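Local structure of membrane protein (Acinetobacter baumannii AB307-0294, 5DL5) at residues K273-W278 against Q296-N301; R117-T122 against S154-N159; A393-R398 against W419-D424. The protein forms an outer-membrane beta-barrel channel of the OprD family, which probably lets small solutes, and perhaps antibiotics, cross the outer membrane. All blocks are in the same frame, centred on the assembly; numbering follows the deposited sequence.

Interactions 1 and 3 join paired strands in the wall of one barrel, whereas interaction 2 sets a tight turn against the end of a strand. Interactions 1 and 3 lie on opposite sides of the chain's centre, their own centres 33 Å apart and their nearest atoms about 13 Å apart. Interaction 2 is a surface contact whose centre is 35 Å from that of interaction 1 and 37 Å from that of interaction 3. In interaction 3, Arg420 of segment 419-424 hydrogen-bonds a detergent molecule directly; in interaction 1 the side chain of Gln296 is about 12 Å from a bound detergent. Along the chain the order is interaction 2, then 1, then 3.

Interaction 1: residues K273-W278 against Q296-N301; sequences KTNNIW and QQNTGN
Gln296 meets the other strand through its aliphatic part: CG lies 3.6 Å from Trp278 O, and the extended chain runs past Ile277. Its amide is held beyond the pair, OE1 by Asn320 N and NE2 by Phe326 O. Gln297 and Trp278 form a hydrogen-bonded antiparallel pair, Gln297 N reaching Trp278 O at 2.9 Å. With CG lodged between its backbone N and carbonyl carbon (chi1 63°), Trp278 carries its indole over the neighbouring strand, so that Gln297 CB sits 3.9 Å above the ring plane, near the rim. The Gln297 amide runs alongside, and its OE1 is bonded to the Tyr295 hydroxyl. Asn298 faces Ile277 in a non-hydrogen-bonded pair. Its OD1 receives Asn275 ND2 at 3.1 Å on an in-plane lone pair, nearly straight at 165°, and also touches Ile277 CD1. Asn275 ND2 has a further acceptor in Val302 O, while Asn298 ND2 is satisfied by Glu331 O and Phe326 O. Thr299 restores the hydrogen-bonded pairing with Asn276; its OG1 rests 3.5 Å from CB of Asn276, and OD1 of that residue is hydrogen-bonded to His243 ND1. At Gly300 the backbone takes a positive phi, and CA approaches Thr274 O at 3.3 Å. Asn301 then supplies an acceptor from its side chain: OD1 takes the Thr274 N-H at 3.0 Å (169°), while its CG packs against Lys273 CD. The Lys273 ammonium goes on to Thr258 O and Thr256 O. The two segments belong to the hairpin of strands 273-286 and 289-300, flanked in the barrel by strands 233-246 and 332-341. Leu318 packs on Ile277 and Gln296, and Pro319 on Gln296, on the side of the sheet that faces the barrel interior.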
loop_
_atom_site.group_PDB
_atom_site.type_symbol
_atom_site.label_atom_id
_atom_site.label_comp_id
_atom_site.label_asym_id
_atom_site.label_seq_id
_atom_site.Cartn_x
_atom_site.Cartn_y
_atom_site.Cartn_z
ATOM N N LYS A 273 -10.131 -9.047 -19.022
ATOM C CA LYS A 273 -8.997 -8.210 -19.440
ATOM C C LYS A 273 -7.832 -8.662 -18.571
ATOM O O LYS A 273 -8.050 -9.114 -17.436
ATOM C CB LYS A 273 -9.341 -6.739 -19.221
ATOM C CG LYS A 273 -10.471 -6.141 -20.054
ATOM C CD LYS A 273 -10.190 -6.084 -21.583
ATOM C CE LYS A 273 -11.465 -5.693 -22.322
ATOM N NZ LYS A 273 -11.212 -5.597 -23.763
ATOM N N THR A 274 -6.643 -8.625 -19.147
ATOM C CA THR A 274 -5.448 -9.126 -18.540
ATOM C C THR A 274 -4.379 -8.074 -18.555
ATOM O O THR A 274 -4.172 -7.395 -19.575
ATOM C CB THR A 274 -4.989 -10.373 -19.328
ATOM O OG1 THR A 274 -5.875 -11.426 -19.006
ATOM C CG2 THR A 274 -3.564 -10.896 -18.847
ATOM N N ASN A 275 -3.667 -7.989 -17.444
ATOM C CA ASN A 275 -2.518 -7.084 -17.260
ATOM C C ASN A 275 -1.406 -7.952 -16.795
ATOM O O ASN A 275 -1.620 -8.792 -15.913
ATOM C CB ASN A 275 -2.738 -6.128 -16.116
ATOM C CG ASN A 275 -1.566 -5.218 -15.836
ATOM O OD1 ASN A 275 -0.851 -5.408 -14.821
ATOM N ND2 ASN A 275 -1.338 -4.219 -16.736
ATOM N N ASN A 276 -0.235 -7.756 -17.349
ATOM C CA ASN A 276 1.039 -8.085 -16.667
ATOM C C ASN A 276 1.850 -6.776 -16.417
ATOM O O ASN A 276 1.986 -5.936 -17.295
ATOM C CB ASN A 276 1.908 -9.029 -17.506
ATOM C CG ASN A 276 1.190 -10.324 -17.791
ATOM O OD1 ASN A 276 0.996 -11.121 -16.913
ATOM N ND2 ASN A 276 0.676 -10.465 -18.944
ATOM N N ILE A 277 2.342 -6.615 -15.211
ATOM C CA ILE A 277 3.217 -5.487 -14.837
ATOM C C ILE A 277 4.398 -6.115 -14.121
ATOM O O ILE A 277 4.278 -6.923 -13.205
ATOM C CB ILE A 277 2.493 -4.381 -14.089
ATOM C CG1 ILE A 277 3.436 -3.173 -13.892
ATOM C CG2 ILE A 277 1.878 -4.910 -12.811
ATOM C CD1 ILE A 277 2.733 -1.965 -13.310
ATOM N N TRP A 278 5.576 -5.698 -14.536
ATOM C CA TRP A 278 6.827 -6.128 -13.907
ATOM C C TRP A 278 7.850 -4.972 -13.828
ATOM O O TRP A 278 7.701 -4.003 -14.520
ATOM C CB TRP A 278 7.385 -7.361 -14.596
ATOM C CG TRP A 278 7.752 -7.160 -15.970
ATOM C CD1 TRP A 278 6.937 -7.304 -17.074
ATOM C CD2 TRP A 278 9.039 -6.711 -16.469
ATOM N NE1 TRP A 278 7.645 -6.916 -18.188
ATOM C CE2 TRP A 278 8.898 -6.518 -17.870
ATOM C CE3 TRP A 278 10.242 -6.378 -15.867
ATOM C CZ2 TRP A 278 9.953 -6.153 -18.695
ATOM C CZ3 TRP A 278 11.304 -5.896 -16.709
ATOM C CH2 TRP A 278 11.120 -5.832 -18.123
ATOM N N GLN A 296 9.946 -0.394 -15.395
ATOM C CA GLN A 296 8.692 -1.000 -15.101
ATOM C C GLN A 296 7.903 -1.026 -16.383
ATOM O O GLN A 296 7.912 -0.082 -17.158
ATOM C CB GLN A 296 7.987 -0.153 -14.029
ATOM C CG GLN A 296 6.708 -0.661 -13.496
ATOM C CD GLN A 296 6.283 0.118 -12.218
ATOM O OE1 GLN A 296 6.939 0.001 -11.200
ATOM N NE2 GLN A 296 5.246 0.884 -12.303
ATOM N N GLN A 297 7.186 -2.112 -16.660
ATOM C CA GLN A 297 6.409 -2.128 -17.923
ATOM C C GLN A 297 5.122 -2.922 -17.744
ATOM O O GLN A 297 5.081 -3.945 -17.021
ATOM C CB GLN A 297 7.302 -2.806 -18.961
ATOM C CG GLN A 297 6.592 -3.308 -20.183
ATOM C CD GLN A 297 7.549 -3.744 -21.315
ATOM O OE1 GLN A 297 8.794 -3.592 -21.248
ATOM N NE2 GLN A 297 6.925 -4.062 -22.470
ATOM N N ASN A 298 4.078 -2.439 -18.370
ATOM C CA ASN A 298 2.796 -3.101 -18.430
ATOM C C ASN A 298 2.578 -3.733 -19.796
ATOM O O ASN A 298 2.941 -3.087 -20.791
ATOM C CB ASN A 298 1.672 -2.052 -18.307
ATOM C CG ASN A 298 1.559 -1.460 -16.926
ATOM O OD1 ASN A 298 0.675 -1.900 -16.113
ATOM N ND2 ASN A 298 2.451 -0.427 -16.620
ATOM N N THR A 299 1.991 -4.932 -19.856
ATOM C CA THR A 299 1.532 -5.484 -21.140
ATOM C C THR A 299 0.078 -6.037 -20.885
ATOM O O THR A 299 -0.418 -6.103 -19.708
ATOM C CB THR A 299 2.444 -6.627 -21.611
ATOM O OG1 THR A 299 2.548 -7.604 -20.601
ATOM C CG2 THR A 299 3.809 -6.187 -21.801
ATOM N N GLY A 300 -0.573 -6.427 -21.957
ATOM C CA GLY A 300 -1.960 -6.869 -22.003
ATOM C C GLY A 300 -2.939 -5.790 -22.435
ATOM O O GLY A 300 -2.538 -4.698 -22.810
ATOM N N ASN A 301 -4.225 -6.047 -22.319
ATOM C CA ASN A 301 -5.215 -5.121 -22.759
ATOM C C ASN A 301 -5.871 -4.257 -21.629
ATOM O O ASN A 301 -6.983 -3.711 -21.793
ATOM C CB ASN A 301 -6.246 -5.797 -23.680
ATOM C CG ASN A 301 -6.941 -6.945 -22.992
ATOM O OD1 ASN A 301 -6.744 -7.210 -21.775
ATOM N ND2 ASN A 301 -7.682 -7.676 -23.751
#

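Interaction 2: residues R117-T122 against S154-N159; sequences RFSNTT and SHEIKN
Glu156 binds the turn Phe118-Thr121 through both carboxylate oxygens. Two hydroxyls bond to it: Ser119 OG gives to OE1 of Glu156 at 2.7 Å, on the syn lone pair, and Thr121 OG1 gives to OE2 of Glu156 on the anti one, a bond that refines as very short (2.5 Å), a length to be read with caution. Bent at chi2 (-63°), the Glu156 chain folds back to set its carboxylate against the turn. Ser154 OG extends this network by donating to Thr121 OG1 at 3.2 Å.

Weaker N-H bonds reinforce the grip. Asn120 N makes a weak, bent bond to Glu156 OE2 (133°), and Asn120 ND2 weakly reaches Glu156 OE1 at 3.4 Å, the amide and carboxylate planes standing 53° apart. The carboxylate is thus approached by hydroxyls and amides rather than by a basic group of the two segments.

The backbone bond across the contact runs from His155 N to Asn120 O, 2.9 Å long and fairly straight. Beside it the contact is van der Waals: Asn120 CB lies 3.4 Å from His155 O. Asn120 OD1 turns away to Glu17 N, and the His155 ring is bonded to Glu17 and Glu161; a histidine between two carboxylates is probably charged.

Phe118 and Thr121 close the type II' turn with a pair of mutual backbone bonds, which links strand 106-118 tightly to strand 121-125. The latter pairs with strand 150-157 through Thr121 and Ser154 and, farther along, Thr122 and Thr153. Strand 160-171 borders 150-157 on its far side, and Gln18, near the start of the modelled chain, bonds to the backbone of Ser119.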
loop_
_atom_site.group_PDB
_atom_site.type_symbol
_atom_site.label_atom_id
_atom_site.label_comp_id
_atom_site.label_asym_id
_atom_site.label_seq_id
_atom_site.Cartn_x
_atom_site.Cartn_y
_atom_site.Cartn_z
ATOM N N ARG A 117 -3.125 -20.604 18.226
ATOM C CA ARG A 117 -1.774 -20.945 17.815
ATOM C C ARG A 117 -1.423 -22.359 18.212
ATOM O O ARG A 117 -1.649 -22.735 19.349
ATOM C CB ARG A 117 -0.731 -19.945 18.342
ATOM C CG ARG A 117 0.676 -20.172 17.739
ATOM C CD ARG A 117 1.686 -19.149 18.196
ATOM N NE ARG A 117 1.798 -19.155 19.671
ATOM C CZ ARG A 117 2.346 -18.174 20.371
ATOM N NH1 ARG A 117 2.890 -17.142 19.749
ATOM N NH2 ARG A 117 2.370 -18.202 21.665
ATOM N N PHE A 118 -0.869 -23.136 17.283
ATOM C CA PHE A 118 -0.386 -24.502 17.538
ATOM C C PHE A 118 0.966 -24.595 16.891
ATOM O O PHE A 118 1.091 -24.248 15.713
ATOM C CB PHE A 118 -1.289 -25.459 16.789
ATOM C CG PHE A 118 -0.753 -26.866 16.765
ATOM C CD1 PHE A 118 -0.607 -27.597 17.957
ATOM C CD2 PHE A 118 -0.364 -27.448 15.589
ATOM C CE1 PHE A 118 -0.073 -28.902 17.951
ATOM C CE2 PHE A 118 0.122 -28.724 15.585
ATOM C CZ PHE A 118 0.278 -29.446 16.773
ATOM N N SER A 119 1.976 -25.039 17.648
ATOM C CA SER A 119 3.337 -25.135 17.194
ATOM C C SER A 119 3.810 -23.734 16.669
ATOM O O SER A 119 3.923 -22.760 17.506
ATOM C CB SER A 119 3.410 -26.329 16.270
ATOM O OG SER A 119 4.636 -26.494 15.642
ATOM N N ASN A 120 4.147 -23.635 15.369
ATOM C CA ASN A 120 4.464 -22.380 14.721
ATOM C C ASN A 120 3.440 -21.907 13.743
ATOM O O ASN A 120 3.773 -21.131 12.795
ATOM C CB ASN A 120 5.777 -22.498 13.983
ATOM C CG ASN A 120 6.857 -22.969 14.915
ATOM O OD1 ASN A 120 7.241 -22.280 15.835
ATOM N ND2 ASN A 120 7.271 -24.178 14.730
ATOM N N THR A 121 2.197 -22.245 13.966
ATOM C CA THR A 121 1.102 -21.779 13.069
ATOM C C THR A 121 -0.000 -21.032 13.771
ATOM O O THR A 121 -0.532 -21.527 14.784
ATOM C CB THR A 121 0.496 -23.051 12.389
ATOM O OG1 THR A 121 1.504 -23.680 11.606
ATOM C CG2 THR A 121 -0.687 -22.727 11.523
ATOM N N THR A 122 -0.368 -19.848 13.281
ATOM C CA THR A 122 -1.396 -19.021 13.865
ATOM C C THR A 122 -2.578 -18.915 12.903
ATOM O O THR A 122 -2.400 -18.896 11.654
ATOM C CB THR A 122 -0.797 -17.655 14.164
ATOM O OG1 THR A 122 0.281 -17.856 15.076
ATOM C CG2 THR A 122 -1.773 -16.693 14.852
ATOM N N SER A 154 1.802 -19.759 8.812
ATOM C CA SER A 154 2.644 -20.845 9.195
ATOM C C SER A 154 4.137 -20.620 9.040
ATOM O O SER A 154 4.692 -20.294 7.918
ATOM C CB SER A 154 2.180 -22.064 8.414
ATOM O OG SER A 154 3.005 -23.077 8.818
ATOM N N HIS A 155 4.813 -20.785 10.154
ATOM C CA HIS A 155 6.234 -20.775 10.184
ATOM C C HIS A 155 6.780 -22.118 10.606
ATOM O O HIS A 155 7.787 -22.143 11.313
ATOM C CB HIS A 155 6.701 -19.747 11.153
ATOM C CG HIS A 155 6.296 -18.356 10.853
ATOM N ND1 HIS A 155 5.896 -17.487 11.846
ATOM C CD2 HIS A 155 6.312 -17.634 9.702
ATOM C CE1 HIS A 155 5.640 -16.296 11.321
ATOM N NE2 HIS A 155 5.912 -16.353 10.023
ATOM N N GLU A 156 6.182 -23.226 10.168
ATOM C CA GLU A 156 6.653 -24.567 10.576
ATOM C C GLU A 156 8.038 -24.880 9.962
ATOM O O GLU A 156 8.716 -25.721 10.484
ATOM C CB GLU A 156 5.654 -25.711 10.210
ATOM C CG GLU A 156 4.220 -25.550 10.779
ATOM C CD GLU A 156 4.147 -25.566 12.322
ATOM O OE1 GLU A 156 5.110 -26.069 12.971
ATOM O OE2 GLU A 156 3.112 -25.131 12.941
ATOM N N ILE A 157 8.449 -24.210 8.871
ATOM C CA ILE A 157 9.837 -24.377 8.269
ATOM C C ILE A 157 10.606 -23.108 8.458
ATOM O O ILE A 157 10.103 -22.006 8.138
ATOM C CB ILE A 157 9.738 -24.761 6.802
ATOM C CG1 ILE A 157 9.090 -26.131 6.711
ATOM C CG2 ILE A 157 11.106 -24.796 6.138
ATOM C CD1 ILE A 157 7.861 -26.098 5.872
ATOM N N LYS A 158 11.801 -23.224 9.056
ATOM C CA LYS A 158 12.547 -22.050 9.418
ATOM C C LYS A 158 12.710 -21.165 8.145
ATOM O O LYS A 158 12.895 -21.702 7.051
ATOM C CB LYS A 158 13.961 -22.436 9.926
ATOM C CG LYS A 158 14.015 -23.201 11.240
ATOM C CD LYS A 158 14.089 -22.302 12.491
ATOM C CE LYS A 158 12.753 -22.182 13.230
ATOM N NZ LYS A 158 12.724 -20.923 14.011
ATOM N N ASN A 159 12.539 -19.860 8.328
ATOM C CA ASN A 159 12.767 -18.866 7.292
ATOM C C ASN A 159 11.786 -18.920 6.136
ATOM O O ASN A 159 12.016 -18.213 5.139
ATOM C CB ASN A 159 14.162 -19.012 6.685
ATOM C CG ASN A 159 15.238 -19.203 7.730
ATOM O OD1 ASN A 159 16.028 -20.180 7.645
ATOM N ND2 ASN A 159 15.317 -18.275 8.682
#

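Interaction 3: residues A393-R398 against W419-D424; sequences ASLRIR and WRIFLD. With C8E ((hydroxyethyloxy)tri(ethyloxy)octane), chain B.
Leu395 and Ile421 lie side by side on one face of the strand pair, with CD1 of Leu395 4.0 Å from CG2 of Ile421. On the same face Ile397 CG2 meets the edge of the Trp419 indole at CZ3, 3.8 Å away.

Between the faces runs a regular antiparallel ladder, with mutual backbone bonds at Ser394-Asp424, Arg396-Phe422 and Arg398-Arg420.

The other face carries three arginines, with Ser394, Asp424 and the ring of Phe422. Bent at chi3 (-48°), Arg396 brings its guanidinium to within 12° of parallel with the Phe422 ring, NH2 standing 3.3 Å from CD2 of Phe422. Its edge forms a salt bridge, NH1 to Asp424 OD2 at 3.1 Å, met from above the carboxylate plane; Asp424 OD1 is held by Arg35. Farther along, Arg398 and Arg420 stack flat, guanidinium centres 3.6 Å apart. Arg420 NH2 reaches out in its own plane to detergent O21 at 2.7 Å, and its NE pairs with Glu418. Such a row of arginines is consistent with the basic ladder that lines OprD-family channels.

Strands 394-404 and 416-428 make a hairpin, bordered by strand 371-384 beyond the first and strand 29-43 beyond the second, where the last barrel strand meets the first.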
loop_
_atom_site.group_PDB
_atom_site.type_symbol
_atom_site.label_atom_id
_atom_site.label_comp_id
_atom_site.label_asym_id
_atom_site.label_seq_id
_atom_site.Cartn_x
_atom_site.Cartn_y
_atom_site.Cartn_z
ATOM N N ALA A 393 9.067 9.278 17.156
ATOM C CA ALA A 393 8.223 10.225 16.452
ATOM C C ALA A 393 8.909 10.684 15.155
ATOM O O ALA A 393 10.155 10.748 15.067
ATOM C CB ALA A 393 7.913 11.431 17.359
ATOM N N SER A 394 8.119 10.947 14.125
ATOM C CA SER A 394 8.629 11.422 12.873
ATOM C C SER A 394 7.786 12.427 12.152
ATOM O O SER A 394 6.508 12.386 12.246
ATOM C CB SER A 394 8.828 10.277 11.887
ATOM O OG SER A 394 7.642 9.558 11.652
ATOM N N LEU A 395 8.484 13.193 11.289
ATOM C CA LEU A 395 7.859 14.175 10.429
ATOM C C LEU A 395 8.303 13.921 8.980
ATOM O O LEU A 395 9.486 13.719 8.751
ATOM C CB LEU A 395 8.133 15.517 11.007
ATOM C CG LEU A 395 7.710 16.676 10.101
ATOM C CD1 LEU A 395 6.172 16.690 10.064
ATOM C CD2 LEU A 395 8.244 17.953 10.621
ATOM N N ARG A 396 7.359 13.803 8.023
ATOM C CA ARG A 396 7.618 13.466 6.600
ATOM C C ARG A 396 7.003 14.624 5.887
ATOM O O ARG A 396 5.815 14.927 6.138
ATOM C CB ARG A 396 6.779 12.308 6.091
ATOM C CG ARG A 396 7.347 11.032 6.485
ATOM C CD ARG A 396 6.768 9.817 5.777
ATOM N NE ARG A 396 5.313 9.706 5.701
ATOM C CZ ARG A 396 4.439 9.354 6.653
ATOM N NH1 ARG A 396 4.765 9.215 7.923
ATOM N NH2 ARG A 396 3.162 9.206 6.332
ATOM N N ILE A 397 7.766 15.285 5.026
ATOM C CA ILE A 397 7.299 16.362 4.195
ATOM C C ILE A 397 7.660 15.908 2.775
ATOM O O ILE A 397 8.798 15.606 2.507
ATOM C CB ILE A 397 7.981 17.712 4.413
ATOM C CG1 ILE A 397 7.642 18.323 5.732
ATOM C CG2 ILE A 397 7.515 18.694 3.348
ATOM C CD1 ILE A 397 8.155 17.511 6.892
ATOM N N ARG A 398 6.697 15.864 1.888
ATOM C CA ARG A 398 6.941 15.369 0.584
ATOM C C ARG A 398 6.185 16.168 -0.456
ATOM O O ARG A 398 5.085 16.697 -0.206
ATOM C CB ARG A 398 6.680 13.873 0.480
ATOM C CG ARG A 398 5.300 13.396 0.511
ATOM C CD ARG A 398 5.130 11.880 0.331
ATOM N NE ARG A 398 4.564 11.547 -0.974
ATOM C CZ ARG A 398 4.278 10.297 -1.362
ATOM N NH1 ARG A 398 4.498 9.270 -0.550
ATOM N NH2 ARG A 398 3.902 10.059 -2.592
ATOM N N TRP A 419 1.423 18.304 -2.245
ATOM C CA TRP A 419 2.223 18.239 -0.990
ATOM C C TRP A 419 1.566 17.287 -0.003
ATOM O O TRP A 419 0.313 17.352 0.125
ATOM C CB TRP A 419 2.231 19.572 -0.301
ATOM C CG TRP A 419 3.126 20.543 -0.945
ATOM C CD1 TRP A 419 2.772 21.452 -1.886
ATOM C CD2 TRP A 419 4.510 20.800 -0.630
ATOM N NE1 TRP A 419 3.836 22.188 -2.224
ATOM C CE2 TRP A 419 4.928 21.836 -1.480
ATOM C CE3 TRP A 419 5.428 20.247 0.276
ATOM C CZ2 TRP A 419 6.234 22.366 -1.454
ATOM C CZ3 TRP A 419 6.755 20.718 0.270
ATOM C CH2 TRP A 419 7.140 21.777 -0.598
ATOM N N ARG A 420 2.387 16.571 0.757
ATOM C CA ARG A 420 1.922 15.722 1.880
ATOM C C ARG A 420 2.806 15.932 3.044
ATOM O O ARG A 420 4.033 15.921 2.929
ATOM C CB ARG A 420 1.890 14.222 1.660
ATOM C CG ARG A 420 1.278 13.770 0.391
ATOM C CD ARG A 420 1.221 12.227 0.349
ATOM N NE ARG A 420 0.781 11.896 -0.975
ATOM C CZ ARG A 420 0.763 10.648 -1.498
ATOM N NH1 ARG A 420 1.033 9.537 -0.772
ATOM N NH2 ARG A 420 0.447 10.525 -2.761
ATOM N N ILE A 421 2.172 16.141 4.203
ATOM C CA ILE A 421 2.913 16.246 5.412
ATOM C C ILE A 421 2.223 15.342 6.474
ATOM O O ILE A 421 0.936 15.486 6.657
ATOM C CB ILE A 421 2.917 17.687 5.895
ATOM C CG1 ILE A 421 3.457 18.606 4.790
ATOM C CG2 ILE A 421 3.694 17.823 7.190
ATOM C CD1 ILE A 421 3.305 20.052 5.077
ATOM N N PHE A 422 3.053 14.583 7.240
ATOM C CA PHE A 422 2.563 13.663 8.232
ATOM C C PHE A 422 3.457 13.733 9.428
ATOM O O PHE A 422 4.639 13.534 9.302
ATOM C CB PHE A 422 2.547 12.217 7.681
ATOM C CG PHE A 422 1.417 11.965 6.713
ATOM C CD1 PHE A 422 0.082 11.737 7.189
ATOM C CD2 PHE A 422 1.650 11.924 5.340
ATOM C CE1 PHE A 422 -0.975 11.504 6.308
ATOM C CE2 PHE A 422 0.557 11.700 4.455
ATOM C CZ PHE A 422 -0.773 11.545 4.962
ATOM N N LEU A 423 2.861 14.043 10.556
ATOM C CA LEU A 423 3.455 13.892 11.863
ATOM C C LEU A 423 2.888 12.630 12.561
ATOM O O LEU A 423 1.677 12.565 12.812
ATOM C CB LEU A 423 3.090 15.126 12.722
ATOM C CG LEU A 423 3.478 15.110 14.187
ATOM C CD1 LEU A 423 4.979 14.995 14.213
ATOM C CD2 LEU A 423 3.014 16.341 14.991
ATOM N N ASP A 424 3.757 11.690 12.902
ATOM C CA ASP A 424 3.426 10.368 13.504
ATOM C C ASP A 424 4.078 10.337 14.837
ATOM O O ASP A 424 5.306 10.457 14.928
ATOM C CB ASP A 424 4.009 9.233 12.646
ATOM C CG ASP A 424 3.182 8.941 11.398
ATOM O OD1 ASP A 424 2.117 9.595 11.237
ATOM O OD2 ASP A 424 3.607 8.112 10.522
HETATM C C6 C8E B . -13.634 9.869 -3.533
HETATM C C7 C8E B . -12.541 10.921 -3.186
HETATM C C8 C8E B . -12.040 11.801 -4.356
HETATM O O9 C8E B . -10.613 12.163 -4.297
HETATM C C10 C8E B . -10.002 11.688 -5.492
HETATM C C11 C8E B . -9.591 10.215 -5.320
HETATM O O12 C8E B . -8.586 9.843 -6.238
HETATM C C13 C8E B . -7.322 10.515 -6.140
HETATM C C14 C8E B . -6.359 9.721 -5.299
HETATM O O15 C8E B . -5.085 9.509 -5.904
HETATM C C16 C8E B . -5.021 8.902 -7.202
HETATM C C17 C8E B . -3.725 8.093 -7.177
HETATM O O18 C8E B . -2.841 8.782 -6.241
HETATM C C19 C8E B . -2.013 7.922 -5.446
HETATM C C20 C8E B . -1.056 8.783 -4.639
HETATM O O21 C8E B . 0.057 8.118 -3.973
HETATM O O HOH W 1 5.686 10.967 9.629
#